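Local coordinates for protein possible galactose mutarotase (Streptomyces platensis subsp. rosaceus, PDB 4RNL) that probably interconverts the alpha and beta anomers of an aldose such as galactose, at residues 58-63 and 185-190; 197-202 and 260-265; 268-273 and 338-343. One frame throughout, in Å; residues are numbered along the deposited sequence.

Three neighbouring contacts lie on the same side of the centre of this probable mutarotase. Interactions 2 and 3 are successive pairings in one antiparallel sheet, with centres about 10 Å apart: strand 256-262 of interaction 2 runs beside strand 268-274 of interaction 3, and Leu-270 N lies 2.8 Å from Leu-261 O. Interaction 1, its centre about 13 Å from each of the others, sets a turn against this sheet. There the turn's Leu-187 meets both: its N is 2.9 Å from His-198 NE2 and its O is 2.9 Å from Arg-268 NH1, each probably a hydrogen bond.

Interaction 1: residues 58-63 and 185-190; sequences GQLALG and LNLGGD
Leu-60 spreads its side chain over the turn 186-189, with CB resting on the carbonyl of Asn-186 and the two methyls divided between neighbours: CD1 meets Leu-187 CD2 at 4.0 Å, while CD2 reaches the carbonyl oxygen of Leu-187. CB also touches Leu-185 CD2, and the same Leu-185 methyl touches Ala-61. The backbone fixes this register. Asn-186 N donates almost straight to Leu-60 O (2.9 Å, 177° at the hydrogen), and, across the turn, Asp-190 N reaches Gln-59 O at 3.1 Å. Between them the chain makes a type I turn, doubled by an Asx turn in which Asn-186 OD1 takes the N-H of Gly-188; the amide's other end, ND2, binds Ala-303 O. Gly-189 has a positive phi, and its CA makes a CA-H...O contact with Gln-59 O (3.3 Å); at these backbone angles a CB would jam against the carbonyl O of Gly-188.

Gln-59 curls forward over the chain that follows its strand. With CG anti to the backbone N (chi1 -155°) and a bend at chi2, the amide clasps Ala-61: NE2 gives a bond to Ala-61 O, nearly in the amide plane, and OE1 receives Ala-61 N from above its carbonyl plane. NE2 makes a further weak bond to Asp-190 OD1, 3.1 Å away, with amide and carboxylate planes turned 62° apart. Ser-295 at OD1 and Tyr-299 at OD2 bond both carboxylate oxygens and probably fix its rotation, the glutamine adding little.

In the fold, the contact joins the end of edge strand 57-59, paired with strand 45-51, to the loop leaving strand 180-185, with Phe-340 of strand 332-342 packed against all three leucines, Leu-60, Leu-185 and Leu-187.

Interaction 2: residues 197-202 and 260-265; sequences GHELRL and ELYDPR
Glu-199 and Tyr-262 exchange two backbone hydrogen bonds, and Arg-201 and Glu-260 do the same, making strands 199-202 and 260-262 an antiparallel ladder with Leu-200 and Leu-261 as the non-hydrogen-bonded pair between. The short strand segments run 175° apart. Glu-199 N to Tyr-262 O is 2.8 Å, and Leu-200 CA and Leu-261 CA make CA-H...O contacts with Glu-260 O and Glu-199 O respectively.

The charged interaction lies on the face that carries Glu-199 and Tyr-262. Arg-201 and Glu-260 run side by side; a bend at chi3 (72°) brings the arginine's NE to Glu-260 OE1 at 2.9 Å in a salt bridge. The oxygen sits at the edge of the guanidinium, in its plane, but the carboxylate stands almost perpendicular to it and is met from above. A leucine in place of Arg-201 would probably leave the carboxylate of Glu-260 without its charged mate and free to turn. Nearby, Glu-199 OE1 approaches the edge of the Tyr-262 ring at CD2, 3.6 Å away.

Apolar contact on the other face is between the leucines, Leu-200 CD1 and Leu-261 CD1 being 4.2 Å apart. Beyond the strand ends, the latter methyl also touches His-198 CB, and Asp-263 CB lies over one face of the imidazole, towards its rim, in a CH-pi contact 4.1 Å from the ring centroid.

Polar groups at the loop end complete the set. A water lies between His-198 ND1 and Asp-263 OD1, doubtfully close to the latter; OD1 also closes an Asx turn with Arg-265 N, OD2 binds Ser-266, and His-198 NE2 binds Leu-187 N.

The chemistry is thus divided: one face of the ladder carries charge and is partly exposed, the leucines of the other are buried, and the bond at NE2 probably sets the orientation of the histidine.

Interaction 3: residues 268-273 and 338-343; sequences RALALA and YAFSVR
Leu-272 runs alongside Tyr-338, so that methyl CD1 sits over one face of the phenol ring, 3.7 Å from its centroid and displaced towards the rim at CD2. Leu-270 uses its own CD1 twice. A chi1 of 168° swings CG away from the backbone N, and that methyl lies over a face of the Phe-340 ring, 4.0 Å from the centroid in a CH-pi contact; it also lies near the edge of the Tyr-338 ring and 3.8 Å from Tyr-338 CB. These strands, 268-274 and 332-342, are antiparallel neighbours in a large sheet of the beta-rich galactose mutarotase-like fold, and their short segments run 150° apart. The other face carries small residues: Ala-271 CB faces Ala-339 CB at 4.4 Å, and Ala-269 CB touches Ser-341 OG. Two pairs of backbone bonds lock the register; Ala-271 N to Ala-339 O, at 2.9 Å, is nearly straight, and Ala-269 N reaches Ser-341 O at 2.8 Å. At the C-terminus, Arg-343 NH2 donates to a water that in turn donates to Leu-270 O, and the guanidinium of Arg-343 makes a cation-pi contact with Tyr-262.

Interaction 1: residues 58-63 and 185-190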
loop_
_atom_site.group_PDB
_atom_site.type_symbol
_atom_site.label_atom_id
_atom_site.label_comp_id
_atom_site.label_asym_id
_atom_site.label_seq_id
_atom_site.Cartn_x
_atom_site.Cartn_y
_atom_site.Cartn_z
ATOM N N GLY A 58 -12.031 -5.148 -16.374
ATOM C CA GLY A 58 -12.752 -5.307 -15.121
ATOM C C GLY A 58 -12.067 -4.554 -13.998
ATOM O O GLY A 58 -10.840 -4.402 -14.011
ATOM N N GLN A 59 -12.850 -4.075 -13.032
ATOM C CA GLN A 59 -12.311 -3.267 -11.924
ATOM C C GLN A 59 -11.859 -4.202 -10.817
ATOM O O GLN A 59 -12.627 -5.070 -10.390
ATOM C CB GLN A 59 -13.388 -2.309 -11.401
ATOM C CG GLN A 59 -12.831 -1.055 -10.710
ATOM C CD GLN A 59 -12.146 -1.374 -9.390
ATOM O OE1 GLN A 59 -10.993 -0.989 -9.166
ATOM N NE2 GLN A 59 -12.853 -2.084 -8.509
ATOM N N LEU A 60 -10.621 -4.026 -10.353
ATOM C CA LEU A 60 -9.982 -5.009 -9.482
ATOM C C LEU A 60 -9.723 -4.534 -8.053
ATOM O O LEU A 60 -9.521 -5.351 -7.157
ATOM C CB LEU A 60 -8.640 -5.453 -10.087
ATOM C CG LEU A 60 -8.628 -5.779 -11.591
ATOM C CD1 LEU A 60 -7.226 -6.212 -12.019
ATOM C CD2 LEU A 60 -9.638 -6.871 -11.917
ATOM N N ALA A 61 -9.692 -3.225 -7.826
ATOM C CA ALA A 61 -9.295 -2.740 -6.493
ATOM C C ALA A 61 -10.480 -2.641 -5.527
ATOM O O ALA A 61 -11.569 -2.240 -5.928
ATOM C CB ALA A 61 -8.586 -1.391 -6.609
ATOM N N LEU A 62 -10.280 -3.010 -4.259
ATOM C CA LEU A 62 -11.317 -2.764 -3.261
ATOM C C LEU A 62 -11.400 -1.262 -3.046
ATOM O O LEU A 62 -10.381 -0.587 -2.889
ATOM C CB LEU A 62 -11.012 -3.465 -1.928
ATOM C CG LEU A 62 -10.892 -4.991 -1.940
ATOM C CD1 LEU A 62 -10.925 -5.534 -0.514
ATOM C CD2 LEU A 62 -11.981 -5.640 -2.794
ATOM N N GLY A 63 -12.609 -0.721 -3.055
ATOM C CA GLY A 63 -12.758 0.712 -2.898
ATOM C C GLY A 63 -14.216 1.117 -2.867
ATOM O O GLY A 63 -15.106 0.276 -2.733
ATOM N N LEU A 185 -6.327 -5.993 -3.909
ATOM C CA LEU A 185 -6.740 -6.423 -5.236
ATOM C C LEU A 185 -7.510 -7.738 -5.202
ATOM O O LEU A 185 -7.210 -8.646 -4.421
ATOM C CB LEU A 185 -5.519 -6.567 -6.156
ATOM C CG LEU A 185 -4.801 -5.264 -6.504
ATOM C CD1 LEU A 185 -3.456 -5.564 -7.133
ATOM C CD2 LEU A 185 -5.674 -4.410 -7.426
ATOM N N ASN A 186 -8.534 -7.822 -6.040
ATOM C CA ASN A 186 -9.132 -9.103 -6.397
ATOM C C ASN A 186 -9.039 -9.187 -7.918
ATOM O O ASN A 186 -9.736 -8.455 -8.628
ATOM C CB ASN A 186 -10.595 -9.181 -5.929
ATOM C CG ASN A 186 -11.209 -10.563 -6.134
ATOM O OD1 ASN A 186 -10.988 -11.208 -7.165
ATOM N ND2 ASN A 186 -11.992 -11.019 -5.161
ATOM N N LEU A 187 -8.167 -10.061 -8.416
ATOM C CA LEU A 187 -7.877 -10.122 -9.854
ATOM C C LEU A 187 -9.055 -10.668 -10.660
ATOM O O LEU A 187 -9.065 -10.591 -11.890
ATOM C CB LEU A 187 -6.601 -10.941 -10.121
ATOM C CG LEU A 187 -5.335 -10.392 -9.459
ATOM C CD1 LEU A 187 -4.102 -11.230 -9.790
ATOM C CD2 LEU A 187 -5.122 -8.929 -9.883
ATOM N N GLY A 188 -10.057 -11.206 -9.964
ATOM C CA GLY A 188 -11.281 -11.666 -10.608
ATOM C C GLY A 188 -12.352 -10.588 -10.607
ATOM O O GLY A 188 -13.455 -10.784 -11.132
ATOM N N GLY A 189 -12.023 -9.441 -10.021
ATOM C CA GLY A 189 -12.970 -8.339 -9.875
ATOM C C GLY A 189 -13.350 -8.127 -8.419
ATOM O O GLY A 189 -13.531 -9.102 -7.683
ATOM N N ASP A 190 -13.491 -6.870 -7.993
ATOM C CA ASP A 190 -13.719 -6.584 -6.570
ATOM C C ASP A 190 -15.049 -7.130 -6.072
ATOM O O ASP A 190 -15.232 -7.328 -4.874
ATOM C CB ASP A 190 -13.632 -5.079 -6.273
ATOM C CG ASP A 190 -14.790 -4.306 -6.849
ATOM O OD1 ASP A 190 -14.928 -4.286 -8.095
ATOM O OD2 ASP A 190 -15.573 -3.709 -6.067
#

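Interaction 2: residues 197-202 and 260-265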
loop_
_atom_site.group_PDB
_atom_site.type_symbol
_atom_site.label_atom_id
_atom_site.label_comp_id
_atom_site.label_asym_id
_atom_site.label_seq_id
_atom_site.Cartn_x
_atom_site.Cartn_y
_atom_site.Cartn_z
ATOM N N GLY A 197 -8.698 -17.925 -3.353
ATOM C CA GLY A 197 -8.338 -18.864 -4.401
ATOM C C GLY A 197 -7.211 -18.383 -5.305
ATOM O O GLY A 197 -6.686 -19.167 -6.109
ATOM N N HIS A 198 -6.827 -17.111 -5.189
ATOM C CA HIS A 198 -5.694 -16.597 -5.974
ATOM C C HIS A 198 -4.415 -17.345 -5.624
ATOM O O HIS A 198 -4.179 -17.688 -4.464
ATOM C CB HIS A 198 -5.427 -15.115 -5.706
ATOM C CG HIS A 198 -6.470 -14.187 -6.250
ATOM N ND1 HIS A 198 -7.744 -14.598 -6.574
ATOM C CD2 HIS A 198 -6.421 -12.861 -6.512
ATOM C CE1 HIS A 198 -8.438 -13.563 -7.015
ATOM N NE2 HIS A 198 -7.660 -12.494 -6.981
ATOM N N GLU A 199 -3.567 -17.558 -6.623
ATOM C CA GLU A 199 -2.276 -18.192 -6.397
ATOM C C GLU A 199 -1.226 -17.111 -6.197
ATOM O O GLU A 199 -1.142 -16.159 -6.981
ATOM C CB GLU A 199 -1.912 -19.090 -7.579
ATOM C CG GLU A 199 -2.883 -20.260 -7.737
ATOM C CD GLU A 199 -2.583 -21.126 -8.942
ATOM O OE1 GLU A 199 -1.860 -20.660 -9.853
ATOM O OE2 GLU A 199 -3.080 -22.279 -8.974
ATOM N N LEU A 200 -0.445 -17.249 -5.130
ATOM C CA LEU A 200 0.582 -16.268 -4.799
ATOM C C LEU A 200 1.929 -16.956 -4.738
ATOM O O LEU A 200 2.049 -18.030 -4.150
ATOM C CB LEU A 200 0.286 -15.629 -3.434
ATOM C CG LEU A 200 1.326 -14.628 -2.916
ATOM C CD1 LEU A 200 1.440 -13.448 -3.868
ATOM C CD2 LEU A 200 0.977 -14.154 -1.518
ATOM N N ARG A 201 2.931 -16.346 -5.363
ATOM C CA ARG A 201 4.325 -16.724 -5.153
ATOM C C ARG A 201 5.070 -15.521 -4.591
ATOM O O ARG A 201 4.913 -14.411 -5.095
ATOM C CB ARG A 201 4.975 -17.178 -6.469
ATOM C CG ARG A 201 6.433 -17.617 -6.282
ATOM C CD ARG A 201 7.104 -18.057 -7.588
ATOM N NE ARG A 201 7.378 -16.920 -8.466
ATOM C CZ ARG A 201 8.380 -16.058 -8.295
ATOM N NH1 ARG A 201 9.219 -16.188 -7.274
ATOM N NH2 ARG A 201 8.542 -15.052 -9.145
ATOM N N LEU A 202 5.873 -15.728 -3.544
ATOM C CA LEU A 202 6.675 -14.642 -2.976
ATOM C C LEU A 202 8.135 -15.015 -2.999
ATOM O O LEU A 202 8.502 -16.149 -2.681
ATOM C CB LEU A 202 6.279 -14.339 -1.524
ATOM C CG LEU A 202 4.844 -13.916 -1.232
ATOM C CD1 LEU A 202 4.630 -13.841 0.281
ATOM C CD2 LEU A 202 4.531 -12.574 -1.900
ATOM N N GLU A 260 4.167 -12.655 -7.313
ATOM C CA GLU A 260 3.326 -12.920 -8.482
ATOM C C GLU A 260 2.000 -13.450 -7.996
ATOM O O GLU A 260 1.951 -14.475 -7.314
ATOM C CB GLU A 260 3.997 -13.943 -9.411
ATOM C CG GLU A 260 5.260 -13.399 -10.095
ATOM C CD GLU A 260 6.027 -14.467 -10.848
ATOM O OE1 GLU A 260 5.788 -15.666 -10.592
ATOM O OE2 GLU A 260 6.871 -14.109 -11.699
ATOM N N LEU A 261 0.928 -12.739 -8.337
ATOM C CA LEU A 261 -0.414 -13.113 -7.918
ATOM C C LEU A 261 -1.204 -13.455 -9.179
ATOM O O LEU A 261 -1.041 -12.801 -10.226
ATOM C CB LEU A 261 -1.055 -11.924 -7.199
ATOM C CG LEU A 261 -2.449 -12.060 -6.588
ATOM C CD1 LEU A 261 -2.482 -13.034 -5.410
ATOM C CD2 LEU A 261 -2.912 -10.673 -6.145
ATOM N N TYR A 262 -2.040 -14.483 -9.097
ATOM C CA TYR A 262 -2.744 -14.962 -10.280
ATOM C C TYR A 262 -4.132 -15.483 -9.946
ATOM O O TYR A 262 -4.309 -16.227 -8.977
ATOM C CB TYR A 262 -1.919 -16.064 -10.963
ATOM C CG TYR A 262 -2.616 -16.738 -12.129
ATOM C CD1 TYR A 262 -2.954 -16.018 -13.269
ATOM C CD2 TYR A 262 -2.909 -18.094 -12.099
ATOM C CE1 TYR A 262 -3.591 -16.631 -14.344
ATOM C CE2 TYR A 262 -3.545 -18.718 -13.172
ATOM C CZ TYR A 262 -3.883 -17.976 -14.292
ATOM O OH TYR A 262 -4.520 -18.588 -15.367
ATOM N N ASP A 263 -5.121 -15.092 -10.751
ATOM C CA ASP A 263 -6.467 -15.667 -10.645
ATOM C C ASP A 263 -6.746 -16.619 -11.801
ATOM O O ASP A 263 -6.929 -16.173 -12.936
ATOM C CB ASP A 263 -7.539 -14.565 -10.658
ATOM C CG ASP A 263 -8.950 -15.128 -10.761
ATOM O OD1 ASP A 263 -9.210 -16.194 -10.151
ATOM O OD2 ASP A 263 -9.805 -14.523 -11.464
ATOM N N PRO A 264 -6.799 -17.929 -11.520
ATOM C CA PRO A 264 -7.044 -18.898 -12.596
ATOM C C PRO A 264 -8.351 -18.674 -13.352
ATOM O O PRO A 264 -8.447 -19.056 -14.521
ATOM C CB PRO A 264 -7.113 -20.233 -11.847
ATOM C CG PRO A 264 -6.222 -20.021 -10.646
ATOM C CD PRO A 264 -6.446 -18.588 -10.245
ATOM N N ARG A 265 -9.353 -18.092 -12.699
ATOM C CA ARG A 265 -10.667 -17.990 -13.322
ATOM C C ARG A 265 -10.678 -16.995 -14.480
ATOM O O ARG A 265 -11.153 -17.308 -15.574
ATOM C CB ARG A 265 -11.735 -17.570 -12.309
ATOM C CG ARG A 265 -12.058 -18.582 -11.224
ATOM C CD ARG A 265 -13.448 -18.290 -10.687
ATOM N NE ARG A 265 -13.831 -19.124 -9.553
ATOM C CZ ARG A 265 -13.786 -18.720 -8.287
ATOM N NH1 ARG A 265 -13.352 -17.499 -8.000
ATOM N NH2 ARG A 265 -14.167 -19.535 -7.311
HETATM O O HOH W 1 -9.147 -17.004 -7.740
#

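Interaction 3: residues 268-273 and 338-343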
loop_
_atom_site.group_PDB
_atom_site.type_symbol
_atom_site.label_atom_id
_atom_site.label_comp_id
_atom_site.label_asym_id
_atom_site.label_seq_id
_atom_site.Cartn_x
_atom_site.Cartn_y
_atom_site.Cartn_z
ATOM N N ARG A 268 -6.220 -13.149 -15.027
ATOM C CA ARG A 268 -5.441 -11.943 -14.734
ATOM C C ARG A 268 -4.252 -12.258 -13.835
ATOM O O ARG A 268 -4.368 -13.028 -12.880
ATOM C CB ARG A 268 -6.306 -10.856 -14.081
ATOM C CG ARG A 268 -7.380 -10.293 -15.016
ATOM C CD ARG A 268 -7.923 -8.949 -14.510
ATOM N NE ARG A 268 -9.073 -8.499 -15.305
ATOM C CZ ARG A 268 -10.312 -8.958 -15.156
ATOM N NH1 ARG A 268 -10.577 -9.882 -14.236
ATOM N NH2 ARG A 268 -11.287 -8.497 -15.925
ATOM N N ALA A 269 -3.110 -11.660 -14.155
ATOM C CA ALA A 269 -1.883 -11.875 -13.392
ATOM C C ALA A 269 -1.276 -10.545 -12.999
ATOM O O ALA A 269 -1.335 -9.578 -13.760
ATOM C CB ALA A 269 -0.884 -12.676 -14.214
ATOM N N LEU A 270 -0.680 -10.511 -11.811
ATOM C CA LEU A 270 0.063 -9.350 -11.334
ATOM C C LEU A 270 1.472 -9.765 -10.969
ATOM O O LEU A 270 1.666 -10.767 -10.270
ATOM C CB LEU A 270 -0.600 -8.781 -10.082
ATOM C CG LEU A 270 0.198 -7.736 -9.294
ATOM C CD1 LEU A 270 0.289 -6.425 -10.077
ATOM C CD2 LEU A 270 -0.460 -7.511 -7.951
ATOM N N ALA A 271 2.446 -9.005 -11.457
ATOM C CA ALA A 271 3.826 -9.119 -10.998
ATOM C C ALA A 271 4.148 -7.834 -10.259
ATOM O O ALA A 271 4.050 -6.738 -10.829
ATOM C CB ALA A 271 4.776 -9.316 -12.177
ATOM N N LEU A 272 4.519 -7.965 -8.991
ATOM C CA LEU A 272 4.789 -6.818 -8.134
ATOM C C LEU A 272 6.294 -6.703 -7.945
ATOM O O LEU A 272 6.930 -7.643 -7.449
ATOM C CB LEU A 272 4.126 -7.039 -6.761
ATOM C CG LEU A 272 4.120 -5.861 -5.779
ATOM C CD1 LEU A 272 3.367 -4.693 -6.375
ATOM C CD2 LEU A 272 3.512 -6.233 -4.431
ATOM N N ALA A 273 6.861 -5.563 -8.335
ATOM C CA ALA A 273 8.302 -5.332 -8.193
ATOM C C ALA A 273 8.536 -4.182 -7.232
ATOM O O ALA A 273 7.756 -3.226 -7.205
ATOM C CB ALA A 273 8.934 -5.046 -9.537
ATOM N N TYR A 338 3.317 -2.245 -10.253
ATOM C CA TYR A 338 2.284 -3.258 -10.379
ATOM C C TYR A 338 2.126 -3.544 -11.863
ATOM O O TYR A 338 1.549 -2.732 -12.581
ATOM C CB TYR A 338 0.956 -2.723 -9.847
ATOM C CG TYR A 338 0.933 -2.384 -8.369
ATOM C CD1 TYR A 338 1.548 -1.234 -7.883
ATOM C CD2 TYR A 338 0.254 -3.198 -7.471
ATOM C CE1 TYR A 338 1.509 -0.918 -6.532
ATOM C CE2 TYR A 338 0.201 -2.889 -6.125
ATOM C CZ TYR A 338 0.831 -1.750 -5.663
ATOM O OH TYR A 338 0.779 -1.455 -4.321
ATOM N N ALA A 339 2.631 -4.684 -12.325
ATOM C CA ALA A 339 2.576 -5.019 -13.749
ATOM C C ALA A 339 1.518 -6.087 -14.006
ATOM O O ALA A 339 1.643 -7.222 -13.539
ATOM C CB ALA A 339 3.947 -5.487 -14.249
ATOM N N PHE A 340 0.477 -5.718 -14.750
ATOM C CA PHE A 340 -0.628 -6.631 -15.024
ATOM C C PHE A 340 -0.462 -7.300 -16.376
ATOM O O PHE A 340 0.046 -6.699 -17.323
ATOM C CB PHE A 340 -1.978 -5.893 -14.957
ATOM C CG PHE A 340 -2.319 -5.384 -13.579
ATOM C CD1 PHE A 340 -1.829 -4.163 -13.133
ATOM C CD2 PHE A 340 -3.109 -6.143 -12.718
ATOM C CE1 PHE A 340 -2.130 -3.700 -11.850
ATOM C CE2 PHE A 340 -3.413 -5.691 -11.448
ATOM C CZ PHE A 340 -2.916 -4.470 -11.006
ATOM N N SER A 341 -0.897 -8.551 -16.461
ATOM C CA SER A 341 -0.853 -9.311 -17.706
ATOM C C SER A 341 -1.896 -10.402 -17.592
ATOM O O SER A 341 -2.710 -10.386 -16.665
ATOM C CB SER A 341 0.528 -9.929 -17.913
ATOM O OG SER A 341 0.848 -10.810 -16.848
ATOM N N VAL A 342 -1.869 -11.361 -18.510
ATOM C CA VAL A 342 -2.787 -12.499 -18.430
ATOM C C VAL A 342 -2.046 -13.789 -18.707
ATOM O O VAL A 342 -0.970 -13.771 -19.307
ATOM C CB VAL A 342 -3.976 -12.381 -19.411
ATOM C CG1 VAL A 342 -4.833 -11.170 -19.076
ATOM C CG2 VAL A 342 -3.483 -12.314 -20.847
ATOM N N ARG A 343 -2.619 -14.904 -18.252
ATOM C CA ARG A 343 -2.132 -16.242 -18.586
ATOM C C ARG A 343 -3.279 -17.081 -19.129
ATOM O O ARG A 343 -4.452 -16.839 -18.815
ATOM C CB ARG A 343 -1.587 -16.957 -17.353
ATOM C CG ARG A 343 -0.557 -16.214 -16.547
ATOM C CD ARG A 343 0.001 -17.144 -15.472
ATOM N NE ARG A 343 0.681 -16.412 -14.409
ATOM C CZ ARG A 343 0.905 -16.906 -13.194
ATOM N NH1 ARG A 343 0.499 -18.130 -12.895
ATOM N NH2 ARG A 343 1.521 -16.172 -12.274
ATOM O OXT ARG A 343 -3.056 -18.037 -19.871
HETATM O O HOH W 2 1.689 -13.495 -11.887
#